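Local coordinates for protein 4-hydroxy-3-methylbut-2-enyl diphosphate reductase, apicoplast (Plasmodium falciparum, PDB 4N7B) that reduces (E)-4-hydroxy-3-methylbut-2-enyl diphosphate to isopentenyl and dimethylallyl diphosphate at an iron-sulfur cluster, the last step of isoprenoid precursor synthesis by the MEP pathway, at residues C427-S438 with S451-N462. Numbering follows the deposited sequence.
Sequences CTKCDLTIVVGS and SQIRNVPAVLLN. With SO4 (sulfate ion), chain D.
Thr433 and Val435 each use both backbone N and O to bind the neighbouring strand; with Gly437 N and Pro457 O, which flank the strands, they make the five bonds pairing 432-436 in parallel with 458-461. Through helix 442-452 the two strands form a beta-alpha-beta unit, with 458-461 at the edge of a five-stranded sheet. The bond from Val435 N to Val459 O (2.9 Å) is almost straight at 177°, whereas Gly437 N reaches Leu461 O from above its carbonyl plane. Gly437 suits its backbone (phi 166°, psi 179°), where a CB would jam against the preceding carbonyl O.

Where the helix ends, two bonds in series tie it to strand 432-436 and to the loop entering 458-461: Thr433 OG1 donates to Ser451 OG (2.9 Å), which donates to Val456 O (2.7 Å). Small hydroxyl residues suit this buried spot. Asn455, with positive phi, closes the helix in a Schellman motif. Val456 CG1 packs on Cys427, 3.4 Å from its O, and CG2 rests against Thr433 OG1.

Beta-branched Thr433, Ile434, Val435, Val436 and Val459 suit extended strands. Ile434 and Val459 lie side by side on the face where Phe494 of helix 488-499 covers Ile434 and Leu461. Ser438, past the strand end, lies near Ser441 and His260, which probably bind the diphosphate substrate, as in relatives. Beneath helix 442-452, Leu460 leans across to Val435, CD1 to CG1 3.7 Å, while its CD2 lies 3.6 Å from Ser438 O.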
ATOM      1  N   CYS A 427      -1.398  -2.333 -21.010  1.00 28.85           N
ATOM      2  CA  CYS A 427      -2.515  -1.382 -21.154  1.00 31.80           C
ATOM      3  C   CYS A 427      -2.570  -0.731 -22.550  1.00 29.67           C
ATOM      4  O   CYS A 427      -3.646  -0.413 -23.034  1.00 30.75           O
ATOM      5  CB  CYS A 427      -2.508  -0.307 -20.049  1.00 23.42           C
ATOM      6  SG  CYS A 427      -1.143   0.835 -20.192  1.00 31.10           S
ATOM      7  N   THR A 428      -1.433  -0.574 -23.222  1.00 27.36           N
ATOM      8  CA  THR A 428      -1.421   0.125 -24.515  1.00 31.44           C
ATOM      9  C   THR A 428      -1.926  -0.693 -25.693  1.00 37.34           C
ATOM     10  O   THR A 428      -1.984  -0.182 -26.798  1.00 37.02           O
ATOM     11  CB  THR A 428      -0.020   0.694 -24.855  1.00 36.27           C
ATOM     12  OG1 THR A 428       0.948  -0.359 -24.847  1.00 42.54           O
ATOM     13  CG2 THR A 428       0.363   1.737 -23.822  1.00 41.57           C
ATOM     14  N   LYS A 429      -2.294  -1.952 -25.464  1.00 35.43           N
ATOM     15  CA  LYS A 429      -3.005  -2.747 -26.469  1.00 30.04           C
ATOM     16  C   LYS A 429      -4.510  -2.597 -26.274  1.00 31.02           C
ATOM     17  O   LYS A 429      -5.301  -3.102 -27.063  1.00 39.90           O
ATOM     18  CB  LYS A 429      -2.659  -4.231 -26.316  1.00 40.69           C
ATOM     19  CG  LYS A 429      -1.446  -4.663 -27.098  1.00 53.18           C
ATOM     20  CD  LYS A 429      -0.247  -4.888 -26.186  1.00 61.91           C
ATOM     21  CE  LYS A 429       1.032  -4.349 -26.823  1.00 66.82           C
ATOM     22  NZ  LYS A 429       1.329  -4.996 -28.137  1.00 67.22           N
ATOM     23  N   CYS A 430      -4.892  -1.928 -25.189  1.00 25.28           N
ATOM     24  CA  CYS A 430      -6.284  -1.889 -24.729  1.00 26.36           C
ATOM     25  C   CYS A 430      -6.962  -0.520 -24.923  1.00 26.94           C
ATOM     26  O   CYS A 430      -6.298   0.488 -25.113  1.00 27.74           O
ATOM     27  CB  CYS A 430      -6.341  -2.265 -23.253  1.00 21.83           C
ATOM     28  SG  CYS A 430      -5.722  -3.970 -22.888  1.00 33.63           S
ATOM     29  N   ASP A 431      -8.291  -0.521 -24.848  1.00 28.85           N
ATOM     30  CA  ASP A 431      -9.117   0.671 -24.981  1.00 25.87           C
ATOM     31  C   ASP A 431      -9.514   1.202 -23.606  1.00 29.99           C
ATOM     32  O   ASP A 431      -9.862   2.366 -23.455  1.00 36.37           O
ATOM     33  CB  ASP A 431     -10.381   0.315 -25.753  1.00 25.57           C
ATOM     34  CG  ASP A 431     -10.083  -0.352 -27.085  1.00 38.19           C
ATOM     35  OD1 ASP A 431      -9.319   0.220 -27.890  1.00 35.88           O
ATOM     36  OD2 ASP A 431     -10.607  -1.460 -27.328  1.00 40.80           O
ATOM     37  N   LEU A 432      -9.473   0.330 -22.604  1.00 30.20           N
ATOM     38  CA  LEU A 432      -9.864   0.701 -21.259  1.00 22.92           C
ATOM     39  C   LEU A 432      -9.144  -0.152 -20.222  1.00 30.84           C
ATOM     40  O   LEU A 432      -8.995  -1.370 -20.393  1.00 29.40           O
ATOM     41  CB  LEU A 432     -11.367   0.509 -21.090  1.00 25.25           C
ATOM     42  CG  LEU A 432     -11.851   0.654 -19.655  1.00 27.18           C
ATOM     43  CD1 LEU A 432     -11.859   2.128 -19.259  1.00 31.31           C
ATOM     44  CD2 LEU A 432     -13.231   0.045 -19.491  1.00 30.19           C
ATOM     45  N   THR A 433      -8.744   0.479 -19.126  1.00 26.81           N
ATOM     46  CA  THR A 433      -8.159  -0.226 -17.996  1.00 26.13           C
ATOM     47  C   THR A 433      -9.126  -0.163 -16.809  1.00 28.36           C
ATOM     48  O   THR A 433      -9.598   0.917 -16.436  1.00 25.62           O
ATOM     49  CB  THR A 433      -6.809   0.399 -17.572  1.00 22.28           C
ATOM     50  OG1 THR A 433      -5.811   0.134 -18.571  1.00 25.57           O
ATOM     51  CG2 THR A 433      -6.362  -0.199 -16.238  1.00 22.27           C
ATOM     52  N   ILE A 434      -9.432  -1.320 -16.233  1.00 25.82           N
ATOM     53  CA  ILE A 434     -10.226  -1.376 -15.011  1.00 21.24           C
ATOM     54  C   ILE A 434      -9.354  -1.835 -13.871  1.00 26.67           C
ATOM     55  O   ILE A 434      -8.754  -2.918 -13.928  1.00 27.43           O
ATOM     56  CB  ILE A 434     -11.404  -2.340 -15.111  1.00 24.32           C
ATOM     57  CG1 ILE A 434     -12.425  -1.823 -16.116  1.00 24.11           C
ATOM     58  CG2 ILE A 434     -12.075  -2.486 -13.745  1.00 23.10           C
ATOM     59  CD1 ILE A 434     -13.524  -2.804 -16.391  1.00 25.72           C
ATOM     60  N   VAL A 435      -9.246  -0.994 -12.853  1.00 27.26           N
ATOM     61  CA  VAL A 435      -8.501  -1.347 -11.673  1.00 25.48           C
ATOM     62  C   VAL A 435      -9.498  -1.591 -10.576  1.00 24.43           C
ATOM     63  O   VAL A 435     -10.308  -0.717 -10.267  1.00 30.54           O
ATOM     64  CB  VAL A 435      -7.567  -0.241 -11.217  1.00 24.24           C
ATOM     65  CG1 VAL A 435      -6.848  -0.672  -9.946  1.00 19.52           C
ATOM     66  CG2 VAL A 435      -6.577   0.092 -12.316  1.00 25.34           C
ATOM     67  N   VAL A 436      -9.448  -2.785  -9.984  1.00 21.84           N
ATOM     68  CA  VAL A 436     -10.377  -3.111  -8.904  1.00 23.66           C
ATOM     69  C   VAL A 436      -9.734  -2.756  -7.589  1.00 25.50           C
ATOM     70  O   VAL A 436      -8.625  -3.184  -7.282  1.00 27.07           O
ATOM     71  CB  VAL A 436     -10.794  -4.572  -8.940  1.00 22.37           C
ATOM     72  CG1 VAL A 436     -11.844  -4.851  -7.892  1.00 22.01           C
ATOM     73  CG2 VAL A 436     -11.307  -4.907 -10.336  1.00 25.95           C
ATOM     74  N   GLY A 437     -10.403  -1.907  -6.831  1.00 23.45           N
ATOM     75  CA  GLY A 437      -9.866  -1.524  -5.545  1.00 25.47           C
ATOM     76  C   GLY A 437     -10.563  -0.328  -4.964  1.00 23.75           C
ATOM     77  O   GLY A 437     -11.505   0.223  -5.566  1.00 20.68           O
ATOM     78  N   SER A 438     -10.117   0.053  -3.772  1.00 25.77           N
ATOM     79  CA  SER A 438     -10.735   1.141  -3.021  1.00 23.47           C
ATOM     80  C   SER A 438     -10.107   2.506  -3.307  1.00 28.49           C
ATOM     81  O   SER A 438      -8.896   2.610  -3.528  1.00 30.52           O
ATOM     82  CB  SER A 438     -10.622   0.858  -1.526  1.00 30.18           C
ATOM     83  OG  SER A 438     -10.801   2.059  -0.803  1.00 41.35           O
ATOM     84  N   SER A 451      -1.888   3.910 -16.207  1.00 24.16           N
ATOM     85  CA  SER A 451      -2.543   3.689 -17.500  1.00 19.94           C
ATOM     86  C   SER A 451      -2.886   5.003 -18.199  1.00 21.05           C
ATOM     87  O   SER A 451      -2.749   5.127 -19.419  1.00 21.14           O
ATOM     88  CB  SER A 451      -3.817   2.870 -17.290  1.00 22.84           C
ATOM     89  OG  SER A 451      -4.571   2.721 -18.485  1.00 23.20           O
ATOM     90  N   GLN A 452      -3.366   5.988 -17.441  1.00 22.90           N
ATOM     91  CA  GLN A 452      -3.813   7.237 -18.058  1.00 21.88           C
ATOM     92  C   GLN A 452      -2.676   8.025 -18.696  1.00 24.05           C
ATOM     93  O   GLN A 452      -2.844   8.559 -19.798  1.00 25.99           O
ATOM     94  CB  GLN A 452      -4.528   8.124 -17.049  1.00 22.07           C
ATOM     95  CG  GLN A 452      -5.833   7.564 -16.564  1.00 21.77           C
ATOM     96  CD  GLN A 452      -6.387   8.366 -15.413  1.00 26.97           C
ATOM     97  OE1 GLN A 452      -5.676   8.667 -14.457  1.00 32.39           O
ATOM     98  NE2 GLN A 452      -7.646   8.747 -15.507  1.00 25.83           N
ATOM     99  N   ILE A 453      -1.535   8.141 -18.019  1.00 26.45           N
ATOM    100  CA  ILE A 453      -0.426   8.905 -18.606  1.00 32.24           C
ATOM    101  C   ILE A 453       0.168   8.138 -19.789  1.00 31.10           C
ATOM    102  O   ILE A 453       0.999   8.670 -20.534  1.00 32.36           O
ATOM    103  CB  ILE A 453       0.673   9.239 -17.584  1.00 27.76           C
ATOM    104  CG1 ILE A 453       1.271   7.968 -16.996  1.00 28.93           C
ATOM    105  CG2 ILE A 453       0.095  10.049 -16.443  1.00 23.67           C
ATOM    106  CD1 ILE A 453       2.472   8.270 -16.124  1.00 30.99           C
ATOM    107  N   ARG A 454      -0.281   6.894 -19.973  1.00 31.32           N
ATOM    108  CA  ARG A 454       0.069   6.124 -21.171  1.00 27.93           C
ATOM    109  C   ARG A 454      -1.085   6.178 -22.201  1.00 28.20           C
ATOM    110  O   ARG A 454      -1.135   5.403 -23.158  1.00 33.01           O
ATOM    111  CB  ARG A 454       0.493   4.701 -20.784  1.00 25.34           C
ATOM    112  CG  ARG A 454       2.011   4.551 -20.634  1.00 25.50           C
ATOM    113  CD  ARG A 454       2.469   3.310 -19.713  1.00 26.25           C
ATOM    114  NE  ARG A 454       2.461   3.832 -18.363  1.00 46.34           N
ATOM    115  CZ  ARG A 454       3.522   4.135 -17.632  1.00 34.87           C
ATOM    116  NH1 ARG A 454       4.751   3.885 -18.039  1.00 28.25           N
ATOM    117  NH2 ARG A 454       3.319   4.669 -16.443  1.00 33.69           N
ATOM    118  N   ASN A 455      -1.991   7.135 -21.995  1.00 26.18           N
ATOM    119  CA  ASN A 455      -3.068   7.443 -22.932  1.00 31.43           C
ATOM    120  C   ASN A 455      -4.164   6.378 -23.021  1.00 33.48           C
ATOM    121  O   ASN A 455      -4.961   6.390 -23.945  1.00 33.19           O
ATOM    122  CB  ASN A 455      -2.505   7.734 -24.319  1.00 29.16           C
ATOM    123  CG  ASN A 455      -1.549   8.892 -24.314  1.00 32.54           C
ATOM    124  OD1 ASN A 455      -1.668   9.815 -23.506  1.00 31.85           O
ATOM    125  ND2 ASN A 455      -0.588   8.859 -25.210  1.00 42.62           N
ATOM    126  N   VAL A 456      -4.245   5.476 -22.058  1.00 33.75           N
ATOM    127  CA  VAL A 456      -5.409   4.601 -22.044  1.00 28.29           C
ATOM    128  C   VAL A 456      -6.315   4.870 -20.834  1.00 28.02           C
ATOM    129  O   VAL A 456      -5.897   4.795 -19.678  1.00 27.46           O
ATOM    130  CB  VAL A 456      -5.039   3.106 -22.294  1.00 37.20           C
ATOM    131  CG1 VAL A 456      -3.549   2.935 -22.367  1.00 32.55           C
ATOM    132  CG2 VAL A 456      -5.710   2.165 -21.313  1.00 35.43           C
ATOM    133  N   PRO A 457      -7.561   5.248 -21.123  1.00 26.20           N
ATOM    134  CA  PRO A 457      -8.537   5.614 -20.099  1.00 26.55           C
ATOM    135  C   PRO A 457      -8.634   4.523 -19.052  1.00 30.99           C
ATOM    136  O   PRO A 457      -8.499   3.343 -19.371  1.00 24.57           O
ATOM    137  CB  PRO A 457      -9.845   5.730 -20.883  1.00 30.74           C
ATOM    138  CG  PRO A 457      -9.440   5.971 -22.294  1.00 28.51           C
ATOM    139  CD  PRO A 457      -8.139   5.253 -22.479  1.00 30.33           C
ATOM    140  N   ALA A 458      -8.865   4.908 -17.808  1.00 27.83           N
ATOM    141  CA  ALA A 458      -8.812   3.954 -16.723  1.00 24.34           C
ATOM    142  C   ALA A 458      -9.790   4.374 -15.641  1.00 27.42           C
ATOM    143  O   ALA A 458     -10.089   5.552 -15.493  1.00 28.24           O
ATOM    144  CB  ALA A 458      -7.416   3.891 -16.166  1.00 23.41           C
ATOM    145  N   VAL A 459     -10.299   3.400 -14.907  1.00 27.00           N
ATOM    146  CA  VAL A 459     -11.259   3.658 -13.851  1.00 27.85           C
ATOM    147  C   VAL A 459     -10.930   2.749 -12.694  1.00 27.74           C
ATOM    148  O   VAL A 459     -10.518   1.613 -12.893  1.00 30.34           O
ATOM    149  CB  VAL A 459     -12.732   3.344 -14.275  1.00 36.96           C
ATOM    150  CG1 VAL A 459     -13.215   4.322 -15.294  1.00 44.31           C
ATOM    151  CG2 VAL A 459     -12.845   1.915 -14.818  1.00 39.99           C
ATOM    152  N   LEU A 460     -11.148   3.261 -11.491  1.00 26.88           N
ATOM    153  CA  LEU A 460     -10.948   2.519 -10.275  1.00 26.62           C
ATOM    154  C   LEU A 460     -12.317   2.168  -9.746  1.00 29.88           C
ATOM    155  O   LEU A 460     -13.122   3.051  -9.515  1.00 28.31           O
ATOM    156  CB  LEU A 460     -10.224   3.390  -9.264  1.00 29.10           C
ATOM    157  CG  LEU A 460     -10.044   2.714  -7.914  1.00 31.39           C
ATOM    158  CD1 LEU A 460      -9.095   1.541  -8.056  1.00 29.84           C
ATOM    159  CD2 LEU A 460      -9.505   3.721  -6.928  1.00 27.00           C
ATOM    160  N   LEU A 461     -12.589   0.881  -9.565  1.00 33.28           N
ATOM    161  CA  LEU A 461     -13.896   0.428  -9.114  1.00 29.63           C
ATOM    162  C   LEU A 461     -13.743  -0.545  -7.949  1.00 31.24           C
ATOM    163  O   LEU A 461     -12.938  -1.479  -8.004  1.00 25.09           O
ATOM    164  CB  LEU A 461     -14.649  -0.260 -10.261  1.00 33.42           C
ATOM    165  CG  LEU A 461     -14.942   0.619 -11.478  1.00 28.24           C
ATOM    166  CD1 LEU A 461     -15.573  -0.228 -12.576  1.00 36.03           C
ATOM    167  CD2 LEU A 461     -15.842   1.790 -11.103  1.00 29.88           C
ATOM    168  N   ASN A 462     -14.531  -0.327  -6.908  1.00 28.19           N
ATOM    169  CA  ASN A 462     -14.425  -1.100  -5.692  1.00 30.57           C
ATOM    170  C   ASN A 462     -14.996  -2.495  -5.925  1.00 35.43           C
ATOM    171  O   ASN A 462     -14.434  -3.493  -5.458  1.00 31.04           O
ATOM    172  CB  ASN A 462     -15.165  -0.382  -4.556  1.00 37.09           C
ATOM    173  CG  ASN A 462     -14.789  -0.906  -3.176  1.00 41.52           C
ATOM    174  OD1 ASN A 462     -13.610  -1.082  -2.854  1.00 36.62           O
ATOM    175  ND2 ASN A 462     -15.795  -1.140  -2.350  1.00 44.11           N
TER
HETATM  176  S   SO4 D 403       6.875   2.342 -20.445  0.93107.99           S
HETATM  177  O1  SO4 D 403       7.863   1.607 -21.232  0.93111.02           O
HETATM  178  O2  SO4 D 403       5.534   1.865 -20.773  0.93100.51           O
HETATM  179  O3  SO4 D 403       7.133   2.133 -19.023  0.93100.28           O
HETATM  180  O4  SO4 D 403       6.976   3.766 -20.757  0.93114.66           O